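Local coordinates for protein (hdlp (histone deacetylase-like protein)) (Aquifex aeolicus, PDB 1C3P) that probably acts as a zinc-dependent deacetylase of the histone deacetylase family, perhaps in acetoin breakdown, at residues K5-L10 and I47-A52; L10-Y15 and S103-G108; L218-P223 and D366-A371. One frame throughout, in Å; residues are numbered along the deposited sequence.

Contact 1 of 3, residues K5-L10 and I47-A52; sequences KLIGTL and IKSRPA
Ser49 turns its OG away from its own carbonyl carbon and back beside its backbone N (chi1 -57°), which lays the hydroxyl against the backbone of Gly8, with Ser49 OG 3.2 Å from Gly8 CA. In Thr9 the hydroxyl takes the position opposite the backbone N (chi1 170°), leaving the methyl to slide over the serine: Thr9 CG2 is 3.8 Å from Ser49 CB. The chain of Lys48 comes back across the threonine and brings Lys48 NZ to 3.4 Å from Thr9 OG1; Asp11 is the partner of both groups, through a salt bridge from the lysine and a hydrogen bond with the threonine. The Ser49 hydroxyl, for its part, is hydrogen-bonded to the hydroxyl of Ser109. Strand 4-8, helix 28-37 and strand 46-48 form a beta-alpha-beta unit, and this contact is where its two parallel strands meet at one margin of the sheet. Ile47 is gripped at both backbone ends: Ile47 N donates to Leu6 O at 2.9 Å, and Ile47 O accepts from Gly8 N at 3.0 Å, almost straight along the carbonyl. Two residues on, Ser49 N reaches Gly8 O from above the carbonyl plane, at 3.2 Å. The side chains of Ile7 and Ile47 share a sheet face, where both pack on Gln112 of helix 98-118, while Leu6 is turned to Leu32 of helix 28-37.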
# COMPACT_ATOMS: atom_id res chain seq x y z
N LYS A 5 4.30 -17.07 2.24
CA LYS A 5 5.60 -16.41 2.21
C LYS A 5 5.56 -14.91 2.44
O LYS A 5 4.62 -14.23 2.03
CB LYS A 5 6.23 -16.65 0.84
CG LYS A 5 6.40 -18.12 0.44
CD LYS A 5 7.44 -18.81 1.34
CE LYS A 5 7.73 -20.24 0.85
NZ LYS A 5 8.70 -20.93 1.75
N LEU A 6 6.63 -14.40 3.04
CA LEU A 6 6.76 -12.96 3.26
C LEU A 6 7.99 -12.55 2.45
O LEU A 6 9.06 -13.13 2.61
CB LEU A 6 6.97 -12.65 4.74
CG LEU A 6 6.89 -11.17 5.12
CD1 LEU A 6 7.27 -11.03 6.59
CD2 LEU A 6 7.83 -10.33 4.28
N ILE A 7 7.85 -11.57 1.56
CA ILE A 7 8.99 -11.13 0.75
C ILE A 7 9.61 -9.91 1.42
O ILE A 7 8.92 -8.92 1.65
CB ILE A 7 8.56 -10.74 -0.67
CG1 ILE A 7 7.65 -11.81 -1.25
CG2 ILE A 7 9.80 -10.62 -1.58
CD1 ILE A 7 7.29 -11.59 -2.65
N GLY A 8 10.89 -9.99 1.76
CA GLY A 8 11.53 -8.85 2.39
C GLY A 8 13.02 -9.01 2.61
O GLY A 8 13.62 -10.03 2.25
N THR A 9 13.62 -7.97 3.17
CA THR A 9 15.04 -7.94 3.49
C THR A 9 15.30 -6.78 4.43
O THR A 9 14.58 -5.78 4.41
CB THR A 9 15.92 -7.71 2.24
OG1 THR A 9 17.27 -7.47 2.67
CG2 THR A 9 15.43 -6.51 1.46
N LEU A 10 16.31 -6.92 5.29
CA LEU A 10 16.63 -5.83 6.21
C LEU A 10 17.33 -4.68 5.48
O LEU A 10 17.47 -3.58 6.04
CB LEU A 10 17.51 -6.32 7.36
CG LEU A 10 16.88 -7.21 8.43
CD1 LEU A 10 15.70 -6.49 9.05
CD2 LEU A 10 16.44 -8.52 7.84
N ILE A 47 11.31 -14.85 1.89
CA ILE A 47 11.99 -14.87 0.60
C ILE A 47 12.73 -13.54 0.52
O ILE A 47 12.13 -12.48 0.72
CB ILE A 47 10.98 -14.97 -0.58
CG1 ILE A 47 10.32 -16.36 -0.58
CG2 ILE A 47 11.68 -14.74 -1.92
CD1 ILE A 47 11.28 -17.50 -0.87
N LYS A 48 14.03 -13.59 0.25
CA LYS A 48 14.82 -12.36 0.17
C LYS A 48 14.45 -11.57 -1.08
O LYS A 48 14.44 -12.11 -2.18
CB LYS A 48 16.33 -12.68 0.13
CG LYS A 48 17.21 -11.44 0.05
CD LYS A 48 18.69 -11.80 0.00
CE LYS A 48 19.57 -10.56 -0.05
NZ LYS A 48 19.38 -9.69 1.15
N SER A 49 14.16 -10.29 -0.90
CA SER A 49 13.81 -9.41 -2.01
C SER A 49 14.94 -9.31 -3.03
O SER A 49 16.12 -9.29 -2.68
CB SER A 49 13.53 -8.00 -1.50
OG SER A 49 12.50 -7.95 -0.51
N ARG A 50 14.56 -9.23 -4.30
CA ARG A 50 15.51 -9.06 -5.39
C ARG A 50 15.11 -7.79 -6.16
O ARG A 50 13.95 -7.37 -6.13
CB ARG A 50 15.45 -10.23 -6.38
CG ARG A 50 14.19 -10.28 -7.27
CD ARG A 50 14.32 -11.40 -8.29
NE ARG A 50 13.11 -11.65 -9.07
CZ ARG A 50 12.57 -10.81 -9.95
NH1 ARG A 50 13.12 -9.63 -10.20
NH2 ARG A 50 11.48 -11.18 -10.61
N PRO A 51 16.07 -7.15 -6.82
CA PRO A 51 15.74 -5.95 -7.59
C PRO A 51 14.89 -6.32 -8.80
O PRO A 51 15.00 -7.43 -9.33
CB PRO A 51 17.12 -5.45 -8.04
CG PRO A 51 18.04 -5.97 -6.95
CD PRO A 51 17.52 -7.38 -6.85
N ALA A 52 14.01 -5.40 -9.23
CA ALA A 52 13.23 -5.60 -10.44
C ALA A 52 14.27 -5.46 -11.57
O ALA A 52 15.20 -4.65 -11.46
CB ALA A 52 12.18 -4.51 -10.58

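Contact 2 of 3, residues L10-Y15 and S103-G108; sequences LDYGKY and SSLATG
Leu105 and Tyr12 meet as a methyl over a ring, an instructive case of one branched side chain serving two aromatics at once. The CD2 methyl of Leu105 sits above one face of the Tyr12 ring, 4.1 Å from its centroid and 25° off the normal, a CH-pi contact displaced toward the CE2 side of the ring. Leu105 CB also approaches Tyr12 CE2, at 3.7 Å. The same CD2 meets the second ring differently: it comes to the edge of Tyr15, 4.3 Å from Tyr15 CE1, while one face of that ring is approached by the backbone Asp11 O. Leu105 reaches both because its CG stands opposite the backbone N (chi1 -160°), which sends the branch outward from the helix. The Tyr12 ring turns an edge to the helix backbone, with Ala106 N in its plane, and its hydroxyl oxygen reaches past the leucine, so that Tyr12 OH is 3.3 Å from Ala106 CA. There the hydroxyl is hydrogen-bonded to the hydroxyls of both Ser109 and Ser49. A phenylalanine in place of Tyr12 would probably leave these two serine hydroxyls without their shared phenol partner. The short 3-10 turn carrying Tyr12 follows strand 4-8 and is pressed onto helix 98-118, with Val28 of helix 28-37 also touching the tyrosine and Asn125 of strand 122-125 hydrogen-bonded to Ala106 O.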
# COMPACT_ATOMS: atom_id res chain seq x y z
N LEU A 10 16.31 -6.92 5.29
CA LEU A 10 16.63 -5.83 6.21
C LEU A 10 17.33 -4.68 5.48
O LEU A 10 17.47 -3.58 6.04
CB LEU A 10 17.51 -6.32 7.36
CG LEU A 10 16.88 -7.21 8.43
CD1 LEU A 10 15.70 -6.49 9.05
CD2 LEU A 10 16.44 -8.52 7.84
N ASP A 11 17.73 -4.92 4.24
CA ASP A 11 18.42 -3.91 3.43
C ASP A 11 17.61 -2.64 3.19
O ASP A 11 18.19 -1.57 2.95
CB ASP A 11 18.86 -4.50 2.09
CG ASP A 11 19.83 -5.65 2.27
OD1 ASP A 11 20.75 -5.52 3.10
OD2 ASP A 11 19.69 -6.68 1.56
N TYR A 12 16.28 -2.74 3.23
CA TYR A 12 15.46 -1.55 3.03
C TYR A 12 15.88 -0.48 4.05
O TYR A 12 15.76 0.72 3.79
CB TYR A 12 13.97 -1.87 3.19
CG TYR A 12 13.37 -2.69 2.07
CD1 TYR A 12 12.87 -3.98 2.31
CD2 TYR A 12 13.29 -2.18 0.77
CE1 TYR A 12 12.29 -4.73 1.28
CE2 TYR A 12 12.71 -2.92 -0.26
CZ TYR A 12 12.21 -4.19 0.00
OH TYR A 12 11.60 -4.90 -1.01
N GLY A 13 16.38 -0.93 5.19
CA GLY A 13 16.81 -0.03 6.25
C GLY A 13 17.89 0.96 5.85
O GLY A 13 18.04 1.99 6.49
N LYS A 14 18.64 0.65 4.79
CA LYS A 14 19.70 1.52 4.30
C LYS A 14 19.28 2.46 3.18
O LYS A 14 20.10 3.23 2.67
CB LYS A 14 20.90 0.69 3.83
CG LYS A 14 21.80 0.16 4.95
CD LYS A 14 22.54 1.28 5.72
CE LYS A 14 23.59 2.03 4.89
NZ LYS A 14 23.03 2.80 3.73
N TYR A 15 18.01 2.40 2.78
CA TYR A 15 17.49 3.25 1.70
C TYR A 15 16.28 4.02 2.24
O TYR A 15 15.19 3.94 1.69
CB TYR A 15 17.05 2.39 0.50
CG TYR A 15 18.11 1.41 0.09
CD1 TYR A 15 17.79 0.08 -0.18
CD2 TYR A 15 19.46 1.78 0.05
CE1 TYR A 15 18.78 -0.86 -0.47
CE2 TYR A 15 20.45 0.85 -0.24
CZ TYR A 15 20.11 -0.47 -0.49
OH TYR A 15 21.09 -1.40 -0.74
N SER A 103 13.52 1.55 -4.36
CA SER A 103 12.30 1.39 -5.16
C SER A 103 12.38 0.14 -6.02
O SER A 103 11.40 -0.61 -6.13
CB SER A 103 12.06 2.62 -6.04
OG SER A 103 11.76 3.74 -5.22
N SER A 104 13.53 -0.11 -6.64
CA SER A 104 13.67 -1.32 -7.46
C SER A 104 13.54 -2.60 -6.63
O SER A 104 13.05 -3.63 -7.10
CB SER A 104 15.02 -1.33 -8.18
OG SER A 104 15.01 -0.36 -9.21
N LEU A 105 13.99 -2.53 -5.40
CA LEU A 105 13.93 -3.69 -4.53
C LEU A 105 12.47 -3.98 -4.13
O LEU A 105 12.03 -5.13 -4.09
CB LEU A 105 14.81 -3.43 -3.31
CG LEU A 105 15.27 -4.63 -2.49
CD1 LEU A 105 16.11 -5.57 -3.39
CD2 LEU A 105 16.11 -4.11 -1.29
N ALA A 106 11.72 -2.93 -3.86
CA ALA A 106 10.31 -3.07 -3.48
C ALA A 106 9.51 -3.61 -4.66
O ALA A 106 8.59 -4.40 -4.50
CB ALA A 106 9.75 -1.70 -3.02
N THR A 107 9.88 -3.17 -5.86
CA THR A 107 9.18 -3.59 -7.09
C THR A 107 9.52 -5.02 -7.47
O THR A 107 8.65 -5.79 -7.88
CB THR A 107 9.51 -2.60 -8.22
OG1 THR A 107 9.07 -1.30 -7.81
CG2 THR A 107 8.82 -3.01 -9.54
N GLY A 108 10.79 -5.39 -7.35
CA GLY A 108 11.14 -6.76 -7.65
C GLY A 108 10.39 -7.66 -6.67
O GLY A 108 9.99 -8.77 -7.03

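Contact 3 of 3, residues L218-P223 and D366-A371; sequences LNIPLP and DTLEKA
The flat carbonyl group of Pro221 and the puckered ring beside it meet a single methyl of Thr367: Thr367 CG2 lies 4.0 Å from Pro221 CD and 3.8 Å from Pro221 O. The setting is the layered alpha/beta fold of the histone deacetylase family, in which strand 217-222 is an outermost strand of the parallel sheet and helix 362-372, close to the end of the chain, packs along it. The two short segments run nearly antiparallel, at 166°, with their axes 8.9 Å apart at closest approach. Ile220 carries most of the apolar contact with the helix. Its CD1 touches two residues about one helical turn apart, Leu368 CD1 at 4.0 Å and Ala371 CB at 4.0 Å, and its CG2 branch faces the other methyl of Leu368, the two side chains crossing at about a right angle. Helix 228-245 packs against both segments: its Ile241 touches Leu218 and Ala371. At the polar end the Thr367 hydroxyl stands beside its own backbone N (chi1 -66°), where it hydrogen-bonds Glu363 O within the helix. A water lies doubtfully close to Thr367 OG1, and that water donates to Pro221 O at 2.8 Å.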
# COMPACT_ATOMS: atom_id res chain seq x y z
N LEU A 218 -13.19 2.69 -9.98
CA LEU A 218 -14.19 3.08 -8.99
C LEU A 218 -13.48 3.67 -7.80
O LEU A 218 -12.74 2.96 -7.11
CB LEU A 218 -15.01 1.86 -8.54
CG LEU A 218 -16.38 2.14 -7.91
CD1 LEU A 218 -16.86 0.90 -7.17
CD2 LEU A 218 -16.32 3.29 -6.96
N ASN A 219 -13.70 4.96 -7.56
CA ASN A 219 -13.13 5.64 -6.41
C ASN A 219 -14.21 5.83 -5.36
O ASN A 219 -15.32 6.24 -5.68
CB ASN A 219 -12.59 7.04 -6.77
CG ASN A 219 -11.38 6.99 -7.68
OD1 ASN A 219 -10.53 6.11 -7.55
ND2 ASN A 219 -11.26 7.98 -8.58
N ILE A 220 -13.89 5.53 -4.10
CA ILE A 220 -14.85 5.69 -3.02
C ILE A 220 -14.21 6.72 -2.07
O ILE A 220 -13.48 6.37 -1.14
CB ILE A 220 -15.07 4.35 -2.28
CG1 ILE A 220 -15.56 3.26 -3.25
CG2 ILE A 220 -16.01 4.55 -1.11
CD1 ILE A 220 -16.99 3.44 -3.77
N PRO A 221 -14.49 8.02 -2.27
CA PRO A 221 -13.91 9.06 -1.42
C PRO A 221 -14.65 9.08 -0.09
O PRO A 221 -15.87 9.05 -0.08
CB PRO A 221 -14.16 10.35 -2.23
CG PRO A 221 -14.61 9.85 -3.61
CD PRO A 221 -15.40 8.65 -3.25
N LEU A 222 -13.90 9.11 1.01
CA LEU A 222 -14.49 9.08 2.35
C LEU A 222 -14.11 10.30 3.19
O LEU A 222 -13.05 10.89 3.02
CB LEU A 222 -14.07 7.79 3.04
CG LEU A 222 -14.63 6.59 2.26
CD1 LEU A 222 -14.01 5.28 2.77
CD2 LEU A 222 -16.14 6.56 2.41
N PRO A 223 -15.00 10.69 4.12
CA PRO A 223 -14.82 11.84 5.01
C PRO A 223 -13.85 11.76 6.17
O PRO A 223 -13.40 10.68 6.56
CB PRO A 223 -16.24 12.10 5.51
CG PRO A 223 -16.74 10.68 5.70
CD PRO A 223 -16.32 10.06 4.36
N ASP A 366 -24.68 8.03 1.19
CA ASP A 366 -24.96 8.69 -0.09
C ASP A 366 -23.88 8.40 -1.14
O ASP A 366 -24.19 8.17 -2.31
CB ASP A 366 -25.12 10.21 0.08
CG ASP A 366 -26.31 10.59 0.94
OD1 ASP A 366 -27.28 9.79 1.03
OD2 ASP A 366 -26.30 11.70 1.51
N THR A 367 -22.62 8.44 -0.73
CA THR A 367 -21.53 8.18 -1.68
C THR A 367 -21.67 6.78 -2.29
O THR A 367 -21.58 6.61 -3.51
CB THR A 367 -20.18 8.31 -0.97
OG1 THR A 367 -20.00 9.68 -0.57
CG2 THR A 367 -19.05 7.90 -1.89
N LEU A 368 -21.91 5.78 -1.44
CA LEU A 368 -22.07 4.42 -1.95
C LEU A 368 -23.32 4.25 -2.81
O LEU A 368 -23.32 3.44 -3.73
CB LEU A 368 -22.08 3.40 -0.80
CG LEU A 368 -20.69 2.96 -0.29
CD1 LEU A 368 -19.96 2.25 -1.43
CD2 LEU A 368 -19.88 4.17 0.18
N GLU A 369 -24.39 5.00 -2.51
CA GLU A 369 -25.59 4.89 -3.34
C GLU A 369 -25.30 5.51 -4.72
O GLU A 369 -25.74 4.98 -5.74
CB GLU A 369 -26.78 5.60 -2.67
CG GLU A 369 -27.31 4.86 -1.43
CD GLU A 369 -28.48 5.58 -0.76
OE1 GLU A 369 -29.48 5.87 -1.45
OE2 GLU A 369 -28.40 5.85 0.46
N LYS A 370 -24.58 6.62 -4.76
CA LYS A 370 -24.25 7.24 -6.05
C LYS A 370 -23.28 6.36 -6.82
O LYS A 370 -23.35 6.25 -8.04
CB LYS A 370 -23.63 8.63 -5.88
CG LYS A 370 -24.62 9.75 -5.55
CD LYS A 370 -23.92 11.11 -5.61
CE LYS A 370 -24.93 12.25 -5.47
NZ LYS A 370 -24.29 13.61 -5.59
N ALA A 371 -22.36 5.73 -6.09
CA ALA A 371 -21.37 4.84 -6.69
C ALA A 371 -22.05 3.67 -7.39
O ALA A 371 -21.62 3.24 -8.46
CB ALA A 371 -20.41 4.31 -5.63
O HOH W 1 -18.24 9.76 1.27

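Contacts 1 and 2 behave as one region: they share Leu10, their centres are only 8 Å apart, and their segments alternate along the chain. Beyond the strand pairing and the ring packing, they are stitched by a probable hydrogen bond from Ala52 N to Ser104 O at 2.9 Å and by Arg50 C resting on Leu105 CD1 at 3.7 Å. Contact 3 belongs to the opposite margin of the same sheet, its centre about 36 Å from that of contact 1 and about 35 Å from that of contact 2. It lies nearer the zinc site, where no zinc is bound in this model: the side chain of Pro221 is about 11 Å from that of His170, a zinc ligand, whereas contacts 1 and 2 lie away from the metal-binding residues.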